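Local atomic coordinates of ribose-5-phosphate isomerase RpiB (Thermotoga maritima, PDB entry 1O1X), a protein that probably interconverts ribose 5-phosphate and ribulose 5-phosphate as a sugar-phosphate isomerase. Residues A[16-21]-A[59-64]; A[93-98]-A[115-120]; A[108-113]-A[139-144]. All coordinates share one frame; numbering follows the deposited sequence. Where two conformers were deposited one is given.

Interaction 1. Residues A[16-21]-A[59-64]; sequences AIASDH and KKVVQS
Val61 lays its two methyl groups along one face of strand 16-18, one by Ala16 and the other by Ala18. Val61 CG2 makes the tighter contact, lying 3.6 Å from Ala18 CB and also meeting the carbonyl carbon of Ile17. Val61 CG1 comes to 3.8 Å from Ala16 O and is a looser neighbour of the methyl group of the same alanine. The first torsion explains this division: CG1 is anti to the backbone N (chi1 170°) and CG2 is anti to the carbonyl carbon, which spreads the fork along the strand. One turn further on, Ser64 comes alongside Ala16, whose CB is 3.9 Å from Ser64 OG; this is a van der Waals contact of a methyl with a hydroxyl. No hydrogen bond crosses the interface. Ala16 and Ala18 both point toward the helix, whereas Ile17 between them turns to the other face of the sheet and packs on Val30 of helix 24-36. The axes of 16-18 and 59-64 approach to 7.9 Å, consistent with only methyl groups facing the helix from Ala16 and Ala18, and run nearly antiparallel at 171°. Leu75 of the adjacent strand 72-75 also touches Val61 and Ala18. A helix running antiparallel to the parallel strands it covers, with helices on both faces of the sheet, is characteristic of a Rossmann-like alpha/beta sandwich.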
loop_
_atom_site.group_PDB
_atom_site.type_symbol
_atom_site.label_atom_id
_atom_site.label_comp_id
_atom_site.label_asym_id
_atom_site.label_seq_id
_atom_site.Cartn_x
_atom_site.Cartn_y
_atom_site.Cartn_z
ATOM N N ALA A 16 19.554 -10.281 13.282
ATOM C CA ALA A 16 19.192 -9.791 14.606
ATOM C C ALA A 16 17.785 -9.178 14.487
ATOM O O ALA A 16 17.561 -8.303 13.665
ATOM C CB ALA A 16 20.151 -8.754 15.041
ATOM N N ILE A 17 16.841 -9.644 15.290
ATOM C CA ILE A 17 15.469 -9.197 15.191
ATOM C C ILE A 17 15.007 -8.664 16.543
ATOM O O ILE A 17 15.444 -9.127 17.597
ATOM C CB ILE A 17 14.566 -10.332 14.659
ATOM C CG1 ILE A 17 13.150 -9.842 14.322
ATOM C CG2 ILE A 17 14.479 -11.527 15.661
ATOM C CD1 ILE A 17 12.375 -10.821 13.422
ATOM N N ALA A 18 14.118 -7.684 16.488
ATOM C CA ALA A 18 13.487 -7.138 17.672
ATOM C C ALA A 18 12.192 -6.415 17.312
ATOM O O ALA A 18 12.004 -5.944 16.196
ATOM C CB ALA A 18 14.424 -6.206 18.416
ATOM N N SER A 19 11.320 -6.327 18.299
ATOM C CA SER A 19 10.057 -5.608 18.192
ATOM C C SER A 19 9.612 -5.037 19.537
ATOM O O SER A 19 10.068 -5.469 20.598
ATOM C CB SER A 19 8.977 -6.540 17.684
ATOM O OG SER A 19 8.512 -7.417 18.695
ATOM N N ASP A 20 8.661 -4.107 19.486
ATOM C CA ASP A 20 7.931 -3.771 20.691
ATOM C C ASP A 20 6.758 -4.731 20.845
ATOM O O ASP A 20 6.650 -5.733 20.122
ATOM C CB ASP A 20 7.564 -2.275 20.715
ATOM C CG ASP A 20 6.478 -1.892 19.723
ATOM O OD1 ASP A 20 6.067 -2.771 18.904
ATOM O OD2 ASP A 20 5.964 -0.724 19.753
ATOM N N HIS A 21 5.920 -4.494 21.840
ATOM C CA HIS A 21 4.768 -5.334 22.094
ATOM C C HIS A 21 3.719 -5.333 20.970
ATOM O O HIS A 21 3.049 -6.346 20.771
ATOM C CB HIS A 21 4.108 -4.902 23.412
ATOM C CG HIS A 21 3.706 -3.456 23.437
ATOM N ND1 HIS A 21 4.619 -2.420 23.392
ATOM C CD2 HIS A 21 2.481 -2.877 23.472
ATOM C CE1 HIS A 21 3.974 -1.269 23.385
ATOM N NE2 HIS A 21 2.676 -1.518 23.462
ATOM N N LYS A 59 17.941 -0.146 19.647
ATOM C CA LYS A 59 19.335 -0.020 20.071
ATOM C C LYS A 59 20.018 -1.378 20.131
ATOM O O LYS A 59 21.206 -1.491 19.804
ATOM C CB LYS A 59 19.458 0.615 21.464
ATOM C CG LYS A 59 19.128 2.079 21.520
ATOM C CD LYS A 59 19.126 2.561 22.970
ATOM C CE LYS A 59 19.106 4.090 22.999
ATOM N NZ LYS A 59 17.773 4.742 22.739
ATOM N N LYS A 60 19.294 -2.395 20.555
ATOM C CA LYS A 60 19.874 -3.744 20.655
ATOM C C LYS A 60 20.259 -4.309 19.260
ATOM O O LYS A 60 21.302 -4.924 19.093
ATOM C CB LYS A 60 18.912 -4.709 21.353
ATOM C CG LYS A 60 18.493 -4.299 22.767
ATOM C CD LYS A 60 17.457 -5.227 23.350
ATOM C CE LYS A 60 17.040 -4.841 24.809
ATOM N NZ LYS A 60 18.246 -4.633 25.660
ATOM N N VAL A 61 19.389 -4.140 18.287
ATOM C CA VAL A 61 19.663 -4.583 16.910
ATOM C C VAL A 61 20.773 -3.722 16.271
ATOM O O VAL A 61 21.697 -4.241 15.636
ATOM C CB VAL A 61 18.391 -4.611 16.034
ATOM C CG1 VAL A 61 18.721 -4.822 14.550
ATOM C CG2 VAL A 61 17.442 -5.704 16.494
ATOM N N VAL A 62 20.694 -2.423 16.482
ATOM C CA VAL A 62 21.726 -1.504 16.039
ATOM C C VAL A 62 23.084 -1.908 16.549
ATOM O O VAL A 62 24.058 -1.935 15.778
ATOM C CB VAL A 62 21.404 -0.078 16.430
ATOM C CG1 VAL A 62 22.622 0.814 16.320
ATOM C CG2 VAL A 62 20.212 0.456 15.552
ATOM N N GLN A 63 23.184 -2.191 17.829
ATOM C CA GLN A 63 24.473 -2.530 18.403
ATOM C C GLN A 63 25.026 -3.804 17.727
ATOM O O GLN A 63 26.203 -3.933 17.456
ATOM C CB GLN A 63 24.309 -2.713 19.914
ATOM C CG GLN A 63 25.412 -3.482 20.623
ATOM C CD GLN A 63 26.705 -2.749 20.609
ATOM O OE1 GLN A 63 26.724 -1.506 20.541
ATOM N NE2 GLN A 63 27.811 -3.501 20.668
ATOM N N SER A 64 24.142 -4.739 17.471
ATOM C CA SER A 64 24.525 -5.989 16.855
ATOM C C SER A 64 25.039 -5.786 15.404
ATOM O O SER A 64 26.044 -6.387 14.998
ATOM C CB SER A 64 23.354 -6.964 16.963
ATOM O OG SER A 64 23.755 -8.199 16.455
#

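Interaction 2. Residues A[93-98]-A[115-120]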
loop_
_atom_site.group_PDB
_atom_site.type_symbol
_atom_site.label_atom_id
_atom_site.label_comp_id
_atom_site.label_asym_id
_atom_site.label_seq_id
_atom_site.Cartn_x
_atom_site.Cartn_y
_atom_site.Cartn_z
ATOM N N ILE A 93 23.948 2.949 10.055
ATOM C CA ILE A 93 22.700 2.209 9.995
ATOM C C ILE A 93 21.836 2.782 8.911
ATOM O O ILE A 93 21.649 3.996 8.827
ATOM C CB ILE A 93 21.942 2.274 11.368
ATOM C CG1 ILE A 93 22.794 1.647 12.475
ATOM C CG2 ILE A 93 20.525 1.658 11.253
ATOM C CD1 ILE A 93 23.090 0.132 12.314
ATOM N N ARG A 94 21.319 1.907 8.053
ATOM C CA ARG A 94 20.371 2.299 7.006
ATOM C C ARG A 94 19.157 1.374 7.151
ATOM O O ARG A 94 19.129 0.259 6.658
ATOM C CB ARG A 94 21.061 2.238 5.657
ATOM C CG ARG A 94 22.165 3.304 5.486
ATOM C CD ARG A 94 22.899 3.262 4.147
ATOM N NE ARG A 94 23.528 1.969 4.008
ATOM C CZ ARG A 94 24.660 1.589 4.583
ATOM N NH1 ARG A 94 25.390 2.416 5.292
ATOM N NH2 ARG A 94 25.039 0.328 4.464
ATOM N N ALA A 95 18.184 1.852 7.936
ATOM C CA ALA A 95 16.990 1.122 8.268
ATOM C C ALA A 95 15.844 1.556 7.369
ATOM O O ALA A 95 15.455 2.754 7.345
ATOM C CB ALA A 95 16.641 1.341 9.739
ATOM N N ALA A 96 15.272 0.587 6.646
ATOM C CA ALA A 96 14.299 0.864 5.591
ATOM C C ALA A 96 12.927 0.270 5.923
ATOM O O ALA A 96 12.761 -0.948 5.976
ATOM C CB ALA A 96 14.782 0.295 4.252
ATOM N N LEU A 97 11.950 1.146 6.073
ATOM C CA LEU A 97 10.544 0.799 6.308
ATOM C C LEU A 97 9.940 0.381 4.952
ATOM O O LEU A 97 9.772 1.217 4.042
ATOM C CB LEU A 97 9.830 2.017 6.901
ATOM C CG LEU A 97 8.332 1.922 7.175
ATOM C CD1 LEU A 97 7.987 0.667 7.893
ATOM C CD2 LEU A 97 7.798 3.157 7.923
ATOM N N CYS A 98 9.647 -0.901 4.800
ATOM C CA CYS A 98 9.170 -1.450 3.539
ATOM C C CYS A 98 7.807 -2.072 3.710
ATOM O O CYS A 98 7.616 -2.955 4.571
ATOM C CB CYS A 98 10.155 -2.502 3.030
ATOM S SG CYS A 98 11.838 -1.886 2.715
ATOM N N ILE A 115 19.126 -2.741 7.803
ATOM C CA ILE A 115 17.990 -3.073 8.653
ATOM C C ILE A 115 16.700 -2.905 7.888
ATOM O O ILE A 115 16.464 -1.879 7.256
ATOM C CB ILE A 115 17.935 -2.229 9.979
ATOM C CG1 ILE A 115 19.170 -2.478 10.849
ATOM C CG2 ILE A 115 16.677 -2.551 10.755
ATOM C CD1 ILE A 115 19.128 -1.798 12.197
ATOM N N LEU A 116 15.885 -3.945 7.941
ATOM C CA LEU A 116 14.543 -3.955 7.387
ATOM C C LEU A 116 13.562 -3.609 8.514
ATOM O O LEU A 116 13.580 -4.222 9.558
ATOM C CB LEU A 116 14.202 -5.325 6.803
ATOM C CG LEU A 116 12.730 -5.609 6.464
ATOM C CD1 LEU A 116 12.306 -4.665 5.373
ATOM C CD2 LEU A 116 12.538 -7.045 6.052
ATOM N N VAL A 117 12.702 -2.640 8.275
ATOM C CA VAL A 117 11.689 -2.299 9.239
ATOM C C VAL A 117 10.324 -2.677 8.665
ATOM O O VAL A 117 9.979 -2.301 7.523
ATOM C CB VAL A 117 11.734 -0.768 9.602
ATOM C CG1 VAL A 117 10.612 -0.408 10.569
ATOM C CG2 VAL A 117 13.103 -0.363 10.142
ATOM N N LEU A 118 9.536 -3.352 9.483
ATOM C CA LEU A 118 8.224 -3.814 9.112
ATOM C C LEU A 118 7.155 -3.301 10.066
ATOM O O LEU A 118 7.362 -3.236 11.260
ATOM C CB LEU A 118 8.166 -5.346 9.139
ATOM C CG LEU A 118 9.112 -6.094 8.227
ATOM C CD1 LEU A 118 9.143 -7.575 8.582
ATOM C CD2 LEU A 118 8.702 -5.894 6.790
ATOM N N PRO A 119 5.997 -2.964 9.520
ATOM C CA PRO A 119 4.848 -2.568 10.324
ATOM C C PRO A 119 3.966 -3.739 10.795
ATOM O O PRO A 119 3.102 -4.254 10.040
ATOM C CB PRO A 119 4.070 -1.701 9.381
ATOM C CG PRO A 119 4.324 -2.271 8.072
ATOM C CD PRO A 119 5.709 -2.878 8.090
ATOM N N GLY A 120 4.104 -4.069 12.066
ATOM C CA GLY A 120 3.483 -5.240 12.670
ATOM C C GLY A 120 1.996 -5.267 12.740
ATOM O O GLY A 120 1.428 -6.320 12.842
#
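Four backbone hydrogen bonds tie Arg94, Ala96 and Cys98 to Ile115 and Val117. Ala96 uses both of its backbone polar atoms toward the neighbouring strand: its N donates to Ile115 O at 2.8 Å, and its O accepts from Val117 N at 2.9 Å. The ladder is extended by Ile115 N to Arg94 O and by Cys98 N to Val117 O. Between these bonds, Ala95 CA lies 3.2 Å from Ile115 O in a CA-H...O contact, and Leu97 CA makes a similar one to Val117 O. Side chains pair in register on both faces. On the face of Ala95, Leu97, Ile115 and Val117, Ala95 CB lies against Ile115 CB at 3.8 Å and Val117 CG2 at 3.9 Å, while Leu97 CD1 meets Val117 CG1. Ile93 CG2 crosses over to Ile115 CD1 at 3.8 Å. On the other face Leu116 brings CD1 to 3.8 Å from Cys98 CB; its CG stands anti to the backbone N (chi1 167°), and the branch thereby leans toward the neighbouring strand. The two strands, parallel within 24°, are the beta strands of a beta-alpha-beta crossover whose helix is 101-109, and 95-97 is one of the two outermost strands of the sheet within the chain. Helix 101-109 packs on Ala96 and Cys98, and Ile131 of helix 125-137 touches both Cys98 and Leu116. Across the sheet, Ile93 and Ile115 rest on helix 54-66. Arg89 of the second subunit donates to Ile93 O, and Met103 of that subunit packs on Leu97.

Interaction 3. Residues A[108-113]-A[139-144]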
loop_
_atom_site.group_PDB
_atom_site.type_symbol
_atom_site.label_atom_id
_atom_site.label_comp_id
_atom_site.label_asym_id
_atom_site.label_seq_id
_atom_site.Cartn_x
_atom_site.Cartn_y
_atom_site.Cartn_z
ATOM N N ARG A 108 17.753 -2.283 -0.725
ATOM C CA ARG A 108 19.007 -2.987 -0.884
ATOM C C ARG A 108 19.834 -2.499 -2.064
ATOM O O ARG A 108 21.006 -2.173 -1.912
ATOM C CB ARG A 108 18.713 -4.476 -1.026
ATOM C CG ARG A 108 18.152 -5.113 0.279
ATOM C CD ARG A 108 19.156 -5.264 1.449
ATOM N NE ARG A 108 20.347 -5.892 0.927
ATOM C CZ ARG A 108 21.580 -5.430 0.936
ATOM N NH1 ARG A 108 21.922 -4.335 1.581
ATOM N NH2 ARG A 108 22.486 -6.097 0.252
ATOM N N SER A 109 19.194 -2.422 -3.233
ATOM C CA SER A 109 19.825 -2.050 -4.512
ATOM C C SER A 109 20.401 -0.649 -4.476
ATOM O O SER A 109 21.532 -0.431 -4.951
ATOM C CB SER A 109 18.806 -2.087 -5.663
ATOM O OG SER A 109 18.493 -3.423 -5.921
ATOM N N HIS A 110 19.601 0.288 -3.940
ATOM C CA HIS A 110 19.961 1.701 -3.924
ATOM C C HIS A 110 20.487 2.227 -2.602
ATOM O O HIS A 110 21.376 3.074 -2.589
ATOM C CB HIS A 110 18.759 2.534 -4.394
ATOM C CG HIS A 110 18.351 2.260 -5.803
ATOM N ND1 HIS A 110 17.405 3.015 -6.461
ATOM C CD2 HIS A 110 18.807 1.355 -6.707
ATOM C CE1 HIS A 110 17.280 2.571 -7.700
ATOM N NE2 HIS A 110 18.115 1.561 -7.871
ATOM N N ASN A 111 19.945 1.760 -1.481
ATOM C CA ASN A 111 20.318 2.320 -0.184
ATOM C C ASN A 111 21.261 1.424 0.629
ATOM O O ASN A 111 21.627 1.792 1.745
ATOM C CB ASN A 111 19.075 2.674 0.648
ATOM C CG ASN A 111 18.067 3.527 -0.111
ATOM O OD1 ASN A 111 18.228 4.758 -0.266
ATOM N ND2 ASN A 111 17.029 2.897 -0.572
ATOM N N ASN A 112 21.614 0.251 0.076
ATOM C CA ASN A 112 22.426 -0.766 0.773
ATOM C C ASN A 112 21.927 -0.927 2.208
ATOM O O ASN A 112 22.694 -0.954 3.164
ATOM C CB ASN A 112 23.925 -0.378 0.777
ATOM C CG ASN A 112 24.828 -1.540 1.116
ATOM O OD1 ASN A 112 24.376 -2.693 1.072
ATOM N ND2 ASN A 112 26.114 -1.266 1.435
ATOM N N ALA A 113 20.616 -1.061 2.362
ATOM C CA ALA A 113 20.014 -1.080 3.673
ATOM C C ALA A 113 20.507 -2.275 4.467
ATOM O O ALA A 113 20.650 -3.391 3.937
ATOM C CB ALA A 113 18.538 -1.082 3.546
ATOM N N PRO A 139 21.280 -7.854 -3.865
ATOM C CA PRO A 139 22.569 -7.189 -3.692
ATOM C C PRO A 139 22.481 -5.659 -3.839
ATOM O O PRO A 139 21.547 -5.113 -4.452
ATOM C CB PRO A 139 23.417 -7.807 -4.792
ATOM C CG PRO A 139 22.447 -8.167 -5.901
ATOM C CD PRO A 139 21.131 -8.436 -5.216
ATOM N N PHE A 140 23.452 -4.977 -3.254
ATOM C CA PHE A 140 23.660 -3.559 -3.483
ATOM C C PHE A 140 24.253 -3.314 -4.866
ATOM O O PHE A 140 25.170 -4.035 -5.301
ATOM C CB PHE A 140 24.533 -2.994 -2.349
ATOM C CG PHE A 140 24.865 -1.516 -2.476
ATOM C CD1 PHE A 140 23.878 -0.574 -2.748
ATOM C CD2 PHE A 140 26.176 -1.084 -2.252
ATOM C CE1 PHE A 140 24.196 0.773 -2.813
ATOM C CE2 PHE A 140 26.503 0.229 -2.308
ATOM C CZ PHE A 140 25.521 1.171 -2.601
ATOM N N ASP A 141 23.700 -2.332 -5.591
ATOM C CA ASP A 141 24.166 -2.009 -6.930
ATOM C C ASP A 141 25.461 -1.198 -6.937
ATOM O O ASP A 141 26.144 -1.173 -7.936
ATOM C CB ASP A 141 23.139 -1.199 -7.715
ATOM C CG ASP A 141 21.937 -2.004 -8.151
ATOM O OD1 ASP A 141 21.984 -3.264 -8.110
ATOM O OD2 ASP A 141 20.918 -1.413 -8.600
ATOM N N GLY A 142 25.788 -0.512 -5.857
ATOM C CA GLY A 142 26.954 0.366 -5.882
ATOM C C GLY A 142 26.712 1.561 -6.789
ATOM O O GLY A 142 25.740 2.283 -6.645
ATOM N N GLY A 143 27.605 1.784 -7.745
ATOM C CA GLY A 143 27.425 2.861 -8.682
ATOM C C GLY A 143 27.304 4.217 -8.028
ATOM O O GLY A 143 28.005 4.536 -7.058
ATOM N N ARG A 144 26.394 5.031 -8.561
ATOM C CA ARG A 144 26.157 6.371 -8.091
ATOM C C ARG A 144 25.437 6.441 -6.769
ATOM O O ARG A 144 25.342 7.513 -6.175
ATOM C CB ARG A 144 25.439 7.188 -9.170
ATOM C CG ARG A 144 26.281 7.320 -10.435
ATOM C CD ARG A 144 27.633 8.054 -10.173
ATOM N NE ARG A 144 28.249 8.605 -11.383
ATOM C CZ ARG A 144 29.241 9.466 -11.371
ATOM N NH1 ARG A 144 29.761 9.866 -10.211
ATOM N NH2 ARG A 144 29.711 9.905 -12.491
HETATM O O HOH W 1 20.384 -5.058 -6.908
#
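Phe140 docks the loop between helices 125-137 and 145-152 onto the C-terminal end of helix 101-109, in a partly buried contact of aromatic packing and one backbone hydrogen bond. The side-chain amide of Asn112 stacks on the ring with their planes 4° apart, and Asn112 CB makes a CH-pi contact over the face, 3.5 Å from the ring centroid. Gly142 N lies over the opposite face. Phe140 CG is anti to its own N (chi1 179°), a setting that brings the ring edge to Arg108 O and His110 O. Arg108 NH1 fixes the amide's rotation by donating to Asn112 OD1 at 3.0 Å. Next to the ring, Asp141 N donates to Ser109 O at 3.0 Å, in the carbonyl plane on a lone pair. A water links Ser109 OG, Pro139 O and Asp141 OD1, and Ser109 OG also hydrogen-bonds to Arg105 O. With an alanine in place of Phe140, the Asn112 amide would probably lose its stacking partner and the loop much of its hold on the helix end. Asp141 OD2 lies at the ring edge of His110, the predicted proton donor. Helix 145-152 completes the surroundings, with Ile149 against Asn112 and Phe140, and His145 stacked on His110.

Overall arrangement
Interactions 1 and 2 share one parallel sheet and touch, with centres 11 Å apart: Val61 CG1 lies 3.9 Å from Ile115 CD1, and Val62 packs on Ile93. Segment 108-113 lies inside the crossover of interaction 2, so interactions 2 and 3 alternate along the chain. Their centres are 15 Å apart, and Arg94 bridges them, NH2 probably hydrogen-bonding to Asn112 O at 3.0 Å. Interactions 1 and 3 do not touch, their nearest atoms being about 11 Å apart. Residues predicted to bind substrate or act in catalysis occur at both these ends: Asp20 and His21 in 16-21, His110, Asn111 and Arg144 in interaction 3. His21 packs on Arg148 of the second subunit, consistent with a site formed between subunits.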